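Long-range contacts in RagB/SusD domain protein (Flavobacterium johnsoniae, PDB 5J90), which binds chitin and, as a SusD-like outer membrane lipoprotein of a chitin utilization locus, probably helps hold the polysaccharide at the cell surface for uptake: residues V200-T205 and G235-N240; E171-I176 and V230-G235; N295-V300 and D314-G319; P399-T404 and Y444-P449. All blocks are in the same frame, centred on the assembly; numbering follows the deposited sequence.

Contact 1 of 4, residues V200-T205 and G235-N240; sequences VRFANT and GVMLVN. With EDO (1,2-ethanediol), chain F.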
loop_
_atom_site.group_PDB
_atom_site.type_symbol
_atom_site.label_atom_id
_atom_site.label_comp_id
_atom_site.label_asym_id
_atom_site.label_seq_id
_atom_site.Cartn_x
_atom_site.Cartn_y
_atom_site.Cartn_z
ATOM N N VAL A 200 -11.507 27.091 -15.533
ATOM C CA VAL A 200 -11.986 25.744 -15.835
ATOM C C VAL A 200 -10.856 24.906 -16.426
ATOM O O VAL A 200 -10.678 23.742 -16.050
ATOM C CB VAL A 200 -13.209 25.759 -16.781
ATOM C CG1 VAL A 200 -13.546 24.339 -17.247
ATOM C CG2 VAL A 200 -14.407 26.400 -16.089
ATOM N N ARG A 201 -10.061 25.499 -17.310
ATOM C CA ARG A 201 -8.946 24.794 -17.922
ATOM C C ARG A 201 -7.929 24.386 -16.848
ATOM O O ARG A 201 -7.347 23.292 -16.909
ATOM C CB ARG A 201 -8.320 25.664 -19.026
ATOM C CG ARG A 201 -7.270 24.967 -19.866
ATOM C CD ARG A 201 -6.943 25.774 -21.131
ATOM N NE ARG A 201 -8.072 25.842 -22.056
ATOM C CZ ARG A 201 -8.740 26.951 -22.365
ATOM N NH1 ARG A 201 -8.413 28.118 -21.815
ATOM N NH2 ARG A 201 -9.737 26.896 -23.239
ATOM N N PHE A 202 -7.727 25.252 -15.856
ATOM C CA PHE A 202 -6.871 24.907 -14.722
ATOM C C PHE A 202 -7.489 23.740 -13.949
ATOM O O PHE A 202 -6.804 22.753 -13.666
ATOM C CB PHE A 202 -6.629 26.118 -13.807
ATOM C CG PHE A 202 -5.997 25.761 -12.481
ATOM C CD1 PHE A 202 -4.851 24.975 -12.423
ATOM C CD2 PHE A 202 -6.551 26.210 -11.292
ATOM C CE1 PHE A 202 -4.272 24.635 -11.200
ATOM C CE2 PHE A 202 -5.972 25.876 -10.069
ATOM C CZ PHE A 202 -4.842 25.099 -10.029
ATOM N N ALA A 203 -8.776 23.831 -13.627
ATOM C CA ALA A 203 -9.442 22.751 -12.904
ATOM C C ALA A 203 -9.310 21.417 -13.640
ATOM O O ALA A 203 -9.067 20.386 -13.008
ATOM C CB ALA A 203 -10.917 23.084 -12.660
ATOM N N ASN A 204 -9.481 21.421 -14.964
ATOM C CA ASN A 204 -9.306 20.200 -15.745
ATOM C C ASN A 204 -7.887 19.651 -15.597
ATOM O O ASN A 204 -7.682 18.433 -15.471
ATOM C CB ASN A 204 -9.580 20.454 -17.234
ATOM C CG ASN A 204 -11.018 20.856 -17.522
ATOM O OD1 ASN A 204 -11.943 20.524 -16.777
ATOM N ND2 ASN A 204 -11.212 21.563 -18.633
ATOM N N THR A 205 -6.896 20.540 -15.624
ATOM C CA THR A 205 -5.508 20.106 -15.567
ATOM C C THR A 205 -5.169 19.573 -14.167
ATOM O O THR A 205 -4.443 18.589 -14.023
ATOM C CB THR A 205 -4.553 21.250 -15.949
ATOM O OG1 THR A 205 -5.003 21.847 -17.172
ATOM C CG2 THR A 205 -3.139 20.720 -16.162
ATOM N N GLY A 235 -10.633 21.513 -22.304
ATOM C CA GLY A 235 -9.435 20.695 -22.175
ATOM C C GLY A 235 -8.451 21.159 -21.116
ATOM O O GLY A 235 -8.808 21.874 -20.174
ATOM N N VAL A 236 -7.204 20.735 -21.274
ATOM C CA VAL A 236 -6.166 21.076 -20.305
ATOM C C VAL A 236 -5.234 22.165 -20.855
ATOM O O VAL A 236 -5.375 22.606 -22.008
ATOM C CB VAL A 236 -5.392 19.824 -19.821
ATOM C CG1 VAL A 236 -6.350 18.840 -19.133
ATOM C CG2 VAL A 236 -4.629 19.147 -20.968
ATOM N N MET A 237 -4.309 22.637 -20.027
ATOM C CA MET A 237 -3.387 23.694 -20.452
ATOM C C MET A 237 -2.681 23.340 -21.756
ATOM O O MET A 237 -2.243 22.200 -21.941
ATOM C CB MET A 237 -2.329 23.937 -19.380
ATOM C CG MET A 237 -2.880 24.400 -18.051
ATOM S SD MET A 237 -1.538 24.567 -16.866
ATOM C CE MET A 237 -2.488 25.008 -15.415
ATOM N N LEU A 238 -2.552 24.331 -22.645
ATOM C CA LEU A 238 -1.870 24.146 -23.928
ATOM C C LEU A 238 -0.735 25.135 -24.153
ATOM O O LEU A 238 0.266 24.804 -24.773
ATOM C CB LEU A 238 -2.853 24.269 -25.093
ATOM C CG LEU A 238 -3.863 23.145 -25.278
ATOM C CD1 LEU A 238 -4.662 23.422 -26.540
ATOM C CD2 LEU A 238 -3.146 21.813 -25.378
ATOM N N VAL A 239 -0.905 26.359 -23.668
ATOM C CA VAL A 239 0.097 27.397 -23.874
ATOM C C VAL A 239 0.481 27.973 -22.528
ATOM O O VAL A 239 -0.247 27.801 -21.539
ATOM C CB VAL A 239 -0.396 28.524 -24.820
ATOM C CG1 VAL A 239 -0.713 27.961 -26.204
ATOM C CG2 VAL A 239 -1.602 29.243 -24.234
ATOM N N ASN A 240 1.618 28.659 -22.479
ATOM C CA ASN A 240 2.150 29.103 -21.204
ATOM C C ASN A 240 1.266 30.110 -20.466
ATOM O O ASN A 240 1.282 30.151 -19.235
ATOM C CB ASN A 240 3.610 29.549 -21.338
ATOM C CG ASN A 240 4.533 28.375 -21.596
ATOM O OD1 ASN A 240 4.346 27.299 -21.017
ATOM N ND2 ASN A 240 5.514 28.551 -22.472
HETATM C C1 EDO F . -6.141 19.514 -25.649
HETATM O O1 EDO F . -7.010 20.627 -25.897
HETATM C C2 EDO F . -5.990 19.302 -24.147
HETATM O O2 EDO F . -7.221 18.845 -23.586
#

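Contact 2 of 4, residues E171-I176 and V230-G235; sequences ELTKRI and VAQKFG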
loop_
_atom_site.group_PDB
_atom_site.type_symbol
_atom_site.label_atom_id
_atom_site.label_comp_id
_atom_site.label_asym_id
_atom_site.label_seq_id
_atom_site.Cartn_x
_atom_site.Cartn_y
_atom_site.Cartn_z
ATOM N N GLU A 171 -20.474 24.454 -13.018
ATOM C CA GLU A 171 -21.014 25.776 -12.704
ATOM C C GLU A 171 -20.401 26.860 -13.586
ATOM O O GLU A 171 -21.121 27.676 -14.180
ATOM C CB GLU A 171 -20.809 26.112 -11.222
ATOM C CG GLU A 171 -21.321 27.491 -10.823
ATOM C CD GLU A 171 -22.832 27.616 -10.917
ATOM O OE1 GLU A 171 -23.530 26.618 -10.647
ATOM O OE2 GLU A 171 -23.321 28.716 -11.256
ATOM N N LEU A 172 -19.077 26.882 -13.687
ATOM C CA LEU A 172 -18.427 27.920 -14.484
ATOM C C LEU A 172 -18.679 27.735 -15.980
ATOM O O LEU A 172 -18.826 28.715 -16.715
ATOM C CB LEU A 172 -16.930 27.986 -14.198
ATOM C CG LEU A 172 -16.574 28.421 -12.777
ATOM C CD1 LEU A 172 -15.068 28.410 -12.604
ATOM C CD2 LEU A 172 -17.156 29.803 -12.448
ATOM N N THR A 173 -18.729 26.489 -16.440
ATOM C CA THR A 173 -18.980 26.217 -17.853
ATOM C C THR A 173 -20.381 26.690 -18.238
ATOM O O THR A 173 -20.574 27.251 -19.320
ATOM C CB THR A 173 -18.786 24.731 -18.193
ATOM O OG1 THR A 173 -17.411 24.381 -17.980
ATOM C CG2 THR A 173 -19.145 24.472 -19.645
ATOM N N LYS A 174 -21.344 26.490 -17.347
ATOM C CA LYS A 174 -22.705 26.993 -17.554
ATOM C C LYS A 174 -22.701 28.507 -17.789
ATOM O O LYS A 174 -23.327 29.012 -18.733
ATOM C CB LYS A 174 -23.572 26.646 -16.341
ATOM C CG LYS A 174 -24.981 27.204 -16.381
ATOM C CD LYS A 174 -25.749 26.807 -15.130
ATOM C CE LYS A 174 -25.201 27.512 -13.899
ATOM N NZ LYS A 174 -25.960 27.144 -12.666
ATOM N N ARG A 175 -21.973 29.235 -16.948
ATOM C CA ARG A 175 -21.911 30.688 -17.064
ATOM C C ARG A 175 -21.178 31.139 -18.320
ATOM O O ARG A 175 -21.579 32.110 -18.965
ATOM C CB ARG A 175 -21.289 31.288 -15.802
ATOM C CG ARG A 175 -22.174 31.074 -14.589
ATOM C CD ARG A 175 -21.504 31.483 -13.292
ATOM N NE ARG A 175 -22.349 31.137 -12.158
ATOM C CZ ARG A 175 -23.105 32.000 -11.486
ATOM N NH1 ARG A 175 -23.101 33.289 -11.807
ATOM N NH2 ARG A 175 -23.847 31.567 -10.478
ATOM N N ILE A 176 -20.111 30.435 -18.682
ATOM C CA ILE A 176 -19.393 30.740 -19.906
ATOM C C ILE A 176 -20.291 30.535 -21.122
ATOM O O ILE A 176 -20.340 31.384 -22.020
ATOM C CB ILE A 176 -18.126 29.877 -20.049
ATOM C CG1 ILE A 176 -17.157 30.175 -18.905
ATOM C CG2 ILE A 176 -17.458 30.108 -21.408
ATOM C CD1 ILE A 176 -16.142 29.076 -18.666
ATOM N N VAL A 230 -9.354 15.693 -20.123
ATOM C CA VAL A 230 -9.000 15.983 -21.503
ATOM C C VAL A 230 -10.255 16.175 -22.355
ATOM O O VAL A 230 -10.274 16.996 -23.278
ATOM C CB VAL A 230 -8.096 14.857 -22.065
ATOM C CG1 VAL A 230 -7.920 14.991 -23.573
ATOM C CG2 VAL A 230 -6.751 14.882 -21.361
ATOM N N ALA A 231 -11.315 15.451 -22.017
ATOM C CA ALA A 231 -12.557 15.469 -22.797
ATOM C C ALA A 231 -13.410 16.721 -22.586
ATOM O O ALA A 231 -14.256 17.050 -23.430
ATOM C CB ALA A 231 -13.387 14.219 -22.492
ATOM N N GLN A 232 -13.221 17.404 -21.457
ATOM C CA GLN A 232 -14.000 18.597 -21.153
ATOM C C GLN A 232 -13.800 19.605 -22.280
ATOM O O GLN A 232 -12.727 19.668 -22.876
ATOM C CB GLN A 232 -13.568 19.181 -19.797
ATOM C CG GLN A 232 -14.640 19.989 -19.071
ATOM C CD GLN A 232 -14.725 21.446 -19.509
ATOM O OE1 GLN A 232 -13.748 22.036 -19.968
ATOM N NE2 GLN A 232 -15.911 22.032 -19.357
ATOM N N LYS A 233 -14.826 20.398 -22.561
ATOM C CA LYS A 233 -14.803 21.247 -23.756
ATOM C C LYS A 233 -13.640 22.237 -23.843
ATOM O O LYS A 233 -13.265 22.647 -24.943
ATOM C CB LYS A 233 -16.145 21.959 -23.973
ATOM C CG LYS A 233 -16.460 23.035 -22.963
ATOM C CD LYS A 233 -17.860 23.602 -23.178
ATOM C CE LYS A 233 -17.997 24.289 -24.513
ATOM N NZ LYS A 233 -19.376 24.853 -24.670
ATOM N N PHE A 234 -13.059 22.616 -22.702
ATOM C CA PHE A 234 -11.922 23.531 -22.708
ATOM C C PHE A 234 -10.574 22.814 -22.584
ATOM O O PHE A 234 -9.510 23.423 -22.750
ATOM C CB PHE A 234 -12.090 24.605 -21.625
ATOM C CG PHE A 234 -13.376 25.374 -21.747
ATOM C CD1 PHE A 234 -13.663 26.067 -22.913
ATOM C CD2 PHE A 234 -14.310 25.383 -20.726
ATOM C CE1 PHE A 234 -14.847 26.769 -23.046
ATOM C CE2 PHE A 234 -15.495 26.084 -20.855
ATOM C CZ PHE A 234 -15.763 26.776 -22.021
ATOM N N GLY A 235 -10.633 21.513 -22.304
ATOM C CA GLY A 235 -9.435 20.695 -22.175
ATOM C C GLY A 235 -8.451 21.159 -21.116
ATOM O O GLY A 235 -8.808 21.874 -20.174
#

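Contact 3 of 4, residues N295-V300 and D314-G319; sequences NEYKGV and DFSGIG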
loop_
_atom_site.group_PDB
_atom_site.type_symbol
_atom_site.label_atom_id
_atom_site.label_comp_id
_atom_site.label_asym_id
_atom_site.label_seq_id
_atom_site.Cartn_x
_atom_site.Cartn_y
_atom_site.Cartn_z
ATOM N N ASN A 295 31.792 31.404 -11.881
ATOM C CA ASN A 295 31.271 31.043 -13.198
ATOM C C ASN A 295 30.866 29.577 -13.353
ATOM O O ASN A 295 30.617 29.117 -14.460
ATOM C CB ASN A 295 32.250 31.449 -14.303
ATOM C CG ASN A 295 32.640 32.911 -14.220
ATOM O OD1 ASN A 295 33.821 33.246 -14.115
ATOM N ND2 ASN A 295 31.646 33.791 -14.254
ATOM N N GLU A 296 30.802 28.853 -12.239
ATOM C CA GLU A 296 30.370 27.458 -12.259
ATOM C C GLU A 296 29.048 27.273 -11.521
ATOM O O GLU A 296 28.745 27.999 -10.573
ATOM C CB GLU A 296 31.427 26.548 -11.626
ATOM C CG GLU A 296 32.744 26.474 -12.387
ATOM C CD GLU A 296 33.709 25.465 -11.780
ATOM O OE1 GLU A 296 33.267 24.346 -11.439
ATOM O OE2 GLU A 296 34.908 25.791 -11.635
ATOM N N TYR A 297 28.265 26.304 -11.982
ATOM C CA TYR A 297 27.058 25.877 -11.274
ATOM C C TYR A 297 27.399 24.700 -10.381
ATOM O O TYR A 297 27.734 23.622 -10.871
ATOM C CB TYR A 297 25.956 25.503 -12.272
ATOM C CG TYR A 297 25.540 26.685 -13.109
ATOM C CD1 TYR A 297 24.680 27.650 -12.601
ATOM C CD2 TYR A 297 26.041 26.863 -14.395
ATOM C CE1 TYR A 297 24.309 28.751 -13.353
ATOM C CE2 TYR A 297 25.679 27.965 -15.155
ATOM C CZ TYR A 297 24.815 28.904 -14.629
ATOM O OH TYR A 297 24.445 30.006 -15.367
ATOM N N LYS A 298 27.335 24.912 -9.068
ATOM C CA LYS A 298 27.702 23.872 -8.113
ATOM C C LYS A 298 26.599 23.644 -7.092
ATOM O O LYS A 298 26.126 24.587 -6.455
ATOM C CB LYS A 298 29.010 24.219 -7.389
ATOM C CG LYS A 298 30.260 24.114 -8.263
ATOM C CD LYS A 298 30.447 22.707 -8.825
ATOM C CE LYS A 298 30.571 21.661 -7.730
ATOM N NZ LYS A 298 30.644 20.282 -8.298
ATOM N N GLY A 299 26.200 22.384 -6.944
ATOM C CA GLY A 299 25.119 22.035 -6.044
ATOM C C GLY A 299 25.615 21.357 -4.786
ATOM O O GLY A 299 26.755 20.873 -4.724
ATOM N N VAL A 300 24.742 21.318 -3.786
ATOM C CA VAL A 300 25.040 20.761 -2.478
ATOM C C VAL A 300 24.294 19.433 -2.300
ATOM O O VAL A 300 23.112 19.316 -2.658
ATOM C CB VAL A 300 24.627 21.749 -1.378
ATOM C CG1 VAL A 300 24.927 21.179 -0.003
ATOM C CG2 VAL A 300 25.338 23.087 -1.585
ATOM N N ASP A 314 28.580 29.021 -0.082
ATOM C CA ASP A 314 28.987 29.739 -1.280
ATOM C C ASP A 314 28.919 28.893 -2.548
ATOM O O ASP A 314 29.436 29.280 -3.596
ATOM C CB ASP A 314 30.374 30.377 -1.095
ATOM C CG ASP A 314 30.336 31.580 -0.170
ATOM O OD1 ASP A 314 29.277 32.240 -0.081
ATOM O OD2 ASP A 314 31.373 31.872 0.469
ATOM N N PHE A 315 28.242 27.747 -2.460
ATOM C CA PHE A 315 27.839 27.015 -3.664
ATOM C C PHE A 315 26.737 27.813 -4.389
ATOM O O PHE A 315 26.355 28.899 -3.939
ATOM C CB PHE A 315 27.345 25.609 -3.287
ATOM C CG PHE A 315 28.457 24.603 -3.055
ATOM C CD1 PHE A 315 29.513 24.887 -2.197
ATOM C CD2 PHE A 315 28.433 23.367 -3.686
ATOM C CE1 PHE A 315 30.523 23.964 -1.985
ATOM C CE2 PHE A 315 29.444 22.438 -3.479
ATOM C CZ PHE A 315 30.489 22.738 -2.620
ATOM N N SER A 316 26.212 27.293 -5.496
ATOM C CA SER A 316 25.245 28.052 -6.293
ATOM C C SER A 316 23.943 28.379 -5.564
ATOM O O SER A 316 23.339 27.515 -4.924
ATOM C CB SER A 316 24.916 27.329 -7.603
ATOM O OG SER A 316 25.976 27.434 -8.544
ATOM N N GLY A 317 23.500 29.625 -5.675
ATOM C CA GLY A 317 22.226 30.024 -5.111
ATOM C C GLY A 317 21.077 29.758 -6.071
ATOM O O GLY A 317 21.285 29.423 -7.238
ATOM N N ILE A 318 19.854 29.906 -5.570
ATOM C CA ILE A 318 18.671 29.815 -6.416
ATOM C C ILE A 318 18.618 31.090 -7.252
ATOM O O ILE A 318 18.895 32.185 -6.751
ATOM C CB ILE A 318 17.383 29.641 -5.583
ATOM C CG1 ILE A 318 17.563 28.538 -4.526
ATOM C CG2 ILE A 318 16.199 29.355 -6.500
ATOM C CD1 ILE A 318 18.031 27.198 -5.085
ATOM N N GLY A 319 18.265 30.951 -8.523
ATOM C CA GLY A 319 18.446 32.027 -9.485
ATOM C C GLY A 319 17.255 32.923 -9.761
ATOM O O GLY A 319 16.320 33.038 -8.951
#

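Contact 4 of 4, residues P399-T404 and Y444-P449; sequences PVNNVT and YPKLFP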
loop_
_atom_site.group_PDB
_atom_site.type_symbol
_atom_site.label_atom_id
_atom_site.label_comp_id
_atom_site.label_asym_id
_atom_site.label_seq_id
_atom_site.Cartn_x
_atom_site.Cartn_y
_atom_site.Cartn_z
ATOM N N PRO A 399 26.765 9.270 -11.364
ATOM C CA PRO A 399 25.394 9.662 -11.706
ATOM C C PRO A 399 24.416 8.506 -11.515
ATOM O O PRO A 399 24.801 7.341 -11.639
ATOM C CB PRO A 399 25.496 10.030 -13.188
ATOM C CG PRO A 399 26.680 9.254 -13.689
ATOM C CD PRO A 399 27.646 9.217 -12.546
ATOM N N VAL A 400 23.162 8.833 -11.207
ATOM C CA VAL A 400 22.121 7.814 -11.058
ATOM C C VAL A 400 20.980 7.923 -12.075
ATOM O O VAL A 400 20.347 6.917 -12.383
ATOM C CB VAL A 400 21.527 7.774 -9.622
ATOM C CG1 VAL A 400 22.577 7.294 -8.627
ATOM C CG2 VAL A 400 20.963 9.133 -9.210
ATOM N N ASN A 401 20.695 9.123 -12.587
ATOM C CA ASN A 401 19.609 9.255 -13.561
ATOM C C ASN A 401 20.184 9.105 -14.963
ATOM O O ASN A 401 20.464 10.088 -15.666
ATOM C CB ASN A 401 18.848 10.581 -13.406
ATOM C CG ASN A 401 17.446 10.515 -14.000
ATOM O OD1 ASN A 401 16.679 9.600 -13.699
ATOM N ND2 ASN A 401 17.113 11.464 -14.858
ATOM N N ASN A 402 20.388 7.854 -15.352
ATOM C CA ASN A 402 21.187 7.554 -16.532
ATOM C C ASN A 402 20.307 7.276 -17.731
ATOM O O ASN A 402 20.077 6.134 -18.119
ATOM C CB ASN A 402 22.150 6.410 -16.221
ATOM C CG ASN A 402 23.045 6.731 -15.040
ATOM O OD1 ASN A 402 23.511 7.866 -14.893
ATOM N ND2 ASN A 402 23.272 5.748 -14.175
ATOM N N VAL A 403 19.791 8.362 -18.288
ATOM C CA VAL A 403 18.870 8.324 -19.408
ATOM C C VAL A 403 19.112 9.580 -20.246
ATOM O O VAL A 403 19.426 10.645 -19.706
ATOM C CB VAL A 403 17.396 8.265 -18.908
ATOM C CG1 VAL A 403 17.028 9.525 -18.136
ATOM C CG2 VAL A 403 16.438 8.036 -20.052
ATOM N N THR A 404 18.985 9.456 -21.560
ATOM C CA THR A 404 19.146 10.605 -22.439
ATOM C C THR A 404 17.808 11.308 -22.641
ATOM O O THR A 404 16.754 10.805 -22.243
ATOM C CB THR A 404 19.669 10.184 -23.822
ATOM O OG1 THR A 404 18.714 9.314 -24.433
ATOM C CG2 THR A 404 20.999 9.466 -23.695
ATOM N N TYR A 444 11.053 8.398 -10.176
ATOM C CA TYR A 444 11.833 9.168 -11.147
ATOM C C TYR A 444 11.750 10.662 -10.836
ATOM O O TYR A 444 10.795 11.116 -10.211
ATOM C CB TYR A 444 11.300 8.920 -12.564
ATOM C CG TYR A 444 11.381 7.479 -13.025
ATOM C CD1 TYR A 444 12.547 6.742 -12.862
ATOM C CD2 TYR A 444 10.291 6.866 -13.630
ATOM C CE1 TYR A 444 12.625 5.412 -13.290
ATOM C CE2 TYR A 444 10.353 5.540 -14.052
ATOM C CZ TYR A 444 11.523 4.826 -13.884
ATOM O OH TYR A 444 11.585 3.511 -14.311
ATOM N N PRO A 445 12.766 11.439 -11.246
ATOM C CA PRO A 445 14.036 10.897 -11.736
ATOM C C PRO A 445 14.766 10.197 -10.596
ATOM O O PRO A 445 14.401 10.365 -9.426
ATOM C CB PRO A 445 14.804 12.158 -12.139
ATOM C CG PRO A 445 14.320 13.202 -11.161
ATOM C CD PRO A 445 12.840 12.894 -11.012
ATOM N N LYS A 446 15.772 9.393 -10.925
ATOM C CA LYS A 446 16.619 8.797 -9.901
ATOM C C LYS A 446 17.352 9.916 -9.155
ATOM O O LYS A 446 17.877 10.842 -9.778
ATOM C CB LYS A 446 17.636 7.828 -10.522
ATOM C CG LYS A 446 17.034 6.756 -11.431
ATOM C CD LYS A 446 16.025 5.877 -10.713
ATOM C CE LYS A 446 16.685 5.003 -9.663
ATOM N NZ LYS A 446 15.754 3.940 -9.171
ATOM N N LEU A 447 17.375 9.820 -7.828
ATOM C CA LEU A 447 17.998 10.824 -6.963
ATOM C C LEU A 447 19.107 10.216 -6.108
ATOM O O LEU A 447 19.080 9.030 -5.779
ATOM C CB LEU A 447 16.943 11.458 -6.043
ATOM C CG LEU A 447 15.756 12.160 -6.710
ATOM C CD1 LEU A 447 14.758 12.645 -5.659
ATOM C CD2 LEU A 447 16.214 13.319 -7.598
ATOM N N PHE A 448 20.081 11.031 -5.717
ATOM C CA PHE A 448 21.140 10.538 -4.837
ATOM C C PHE A 448 20.587 10.221 -3.450
ATOM O O PHE A 448 19.936 11.063 -2.830
ATOM C CB PHE A 448 22.262 11.576 -4.695
ATOM C CG PHE A 448 22.963 11.911 -5.988
ATOM C CD1 PHE A 448 23.451 10.909 -6.815
ATOM C CD2 PHE A 448 23.147 13.230 -6.362
ATOM C CE1 PHE A 448 24.106 11.219 -7.994
ATOM C CE2 PHE A 448 23.798 13.548 -7.544
ATOM C CZ PHE A 448 24.278 12.544 -8.356
ATOM N N PRO A 449 20.867 9.014 -2.937
ATOM C CA PRO A 449 20.413 8.665 -1.585
ATOM C C PRO A 449 21.141 9.469 -0.508
ATOM O O PRO A 449 22.282 9.898 -0.707
ATOM C CB PRO A 449 20.765 7.178 -1.469
ATOM C CG PRO A 449 21.876 6.971 -2.463
ATOM C CD PRO A 449 21.515 7.878 -3.615
#

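Contact 1 of 4, residues V200-T205 and G235-N240
With chi1 at -49°, Thr205 carries OG1 beside its own backbone N, turned back along helix 196-213 and toward Met237; Asn204, with chi1 -64°, likewise has CG beside the backbone N, from where its amide reaches Gly235. Two hydrogen bonds across the contact result. Met237 N donates to Thr205 OG1 at 3.0 Å, and Thr205 OG1 in turn donates to Arg201 O at 2.8 Å, so the hydroxyl relays between the loop and the helix backbone. Arg201 O thus accepts twice, since Thr205 N and Thr205 OG1 approach it from opposite faces of its plane. Asn204 ND2 donates to Gly235 O at 2.9 Å; the bond is nearly straight (166°) and lies in the plane of the Asn204 amide, though tilted from that of the accepting carbonyl.

Carbon contacts fill in around these bonds. Arg201 CG lies 3.5 Å from Gly235 O, while its guanidinium turns off to a salt bridge with Glu197 and a hydrogen bond from NE to Phe234 O. Val236 CB sits 3.4 Å from Thr205 OG1. The Met237 chain, extended beyond CG, runs side by side with Phe202 and brings CE to 3.8 Å from Phe202 CD1. On the loop, Val236 N donates to O2 of an ethanediol at 3.0 Å, a molecule probably from the crystallisation liquor.

Asn204 and Thr205 of one helix thus bond Gly235 O and Met237 N of the irregular loop that follows the next helix, 219-231, an arrangement consistent with the TPR-like helical scaffold of SusD-family proteins.

Contact 2 of 4, residues E171-I176 and V230-G235
A type I beta turn from Gln232 to Gly235, directly after helix 219-231, presents Gln232, Lys233 and Phe234 to Thr173 and Ile176 on helix 154-177. The turn is closed by Gly235 N donating to Gln232 O at 2.8 Å, and a second bond lies within it: Phe234 N donates to Gln232 OE1 at 2.9 Å, from above the amide's carbonyl plane. Asn204 ND2 of helix 196-213 also bonds Gln232 OE1.

These bonds leave NE2 on the side of helix 154-177, 3.1 Å from Thr173 OG1, whose firm partner is Val169 O one helical turn back. Phe234 meets Ile176 from the opposite direction: Ile176 CD1 is 3.8 Å from Phe234 CE2, and Ile176 CG2 equally far from Phe234 CZ, while Thr173 OG1 stands at the ring's edge. Lys233 has chi1 70°, which brings its CG over the centre of the Phe234 ring, 3.7 Å above the plane; Lys233 CD then passes Thr173 CG2 at 3.9 Å and NZ forms a salt bridge with Asp177.

A leucine in place of Gln232 would probably leave Phe234 N without its side-chain acceptor and Asn204 ND2 without one of its partners.

Small in area and near the surface, the contact sets apolar packing at Phe234 beside polar ends held by Val169, Asp177 and Asn204, which suggests that the turn's position depends on its surroundings as well as on helix 154-177.

Contact 3 of 4, residues N295-V300 and D314-G319
Lys298 and Ser316 join two irregular pieces of the long loop region between helix 283-286 and strand 326-328, through one backbone hydrogen bond and one to a side chain.

The polar part is this pair of bonds. Ser316 N donates to Lys298 O at 2.9 Å. Lys298 N donates to Ser316 OG, also at 2.9 Å and at 160°; here the acceptor is a side-chain hydroxyl, not a carbonyl. It can do so because chi1 of -75° places OG beside the Ser316 backbone N, letting both atoms face Lys298. Ser316 OG has a further partner in Asp288 O, and backbone bonds from Val300 and Ser316 to Met267 tie both pieces to strand 266-267.

The apolar part centres on Phe315. The Val300 and Phe315 side chains cross at a slant, with Val300 CG2 3.6 Å from Phe315 CB, and Lys298 CB lies 3.8 Å from Phe315 CD2. Beyond CB the lysine chain bends twice and leads away, its NZ bonding Val388 O and forming a salt bridge with Glu272. Outside the two segments, Phe293 meets the Phe315 ring edge-to-face. With an alanine here the ring is gone, and Val300 CG2 would probably keep CB but lose its packing on the ring, while Phe293 would be left without its edge-to-face mate.

A third kind of contact sets carbonyls against the ring's edge. Lys298 O and Gly299 O both lie near the ring plane, and Gly299 O, which also bonds Tyr387 OH, comes to 3.2 Å from Phe315 CD2.

Contact 4 of 4, residues P399-T404 and Y444-P449
The Asn401 amide and the Val400 isopropyl group approach the 444-449 segment at neighbouring points, one meeting Pro445 and Lys446, the other Lys446 and Phe448. Asn401, the centre of an inverse gamma turn, has CG roughly anti to the backbone N (chi1 -158°), which swings the amide across Pro445 at an oblique angle: Pro445 CB is 3.5 Å from Asn401 OD1 and 3.6 Å from Asn401 ND2. Next to it, Lys446 N donates to Asn401 OD1 at 2.9 Å (154°), arriving from above the carbonyl plane, not on a lone pair. The amide is fixed at both ends, since Gln418 NE2 also bonds OD1 and Thr422 OG1 bonds ND2.

Val400 is turned with CG2 between its backbone N and carbonyl carbon (chi1 -67°), so that this methyl rests against the Lys446 peptide, 3.6 Å from Lys446 O, and also meets the Phe448 ring obliquely at 3.9 Å from CD1. Pro399 CA stands at the ring's edge, 4.2 Å from Phe448 CE1. Lys446 touches with the base of its chain, CB lying 3.4 Å from Val400 O, before two bends carry the amine away.

Helix 413-428 supplies both amide partners of Asn401 and sets Trp425 against Pro445, which follows a cis peptide bond; helix 269-277 packs Ala269 and Ser273 against Phe448 and Ile274 against Asn401, so the junction of the two loops is packed by both helices.

How the contacts relate
Contacts 1 and 2 form one continuous cluster: their centres are 10 Å apart, they share Gly235, and their segments alternate along the chain. Besides the polar links of Arg201 and Asn204 to the turn, Val200 CG2 packs on Leu172 CB at 3.5 Å, joining the two helical segments directly. Helix 196-213 takes part in both contacts through these residues, and helix 154-177 in contact 2. Contacts 3 and 4 lie elsewhere, with centres 20 Å apart and nearest atoms about 7 Å apart. Contacts 2 and 3 sit on opposite sides of the chain's centre, 44 Å between centres. The ethanediol at contact 1 gives no evidence for where chitin binds.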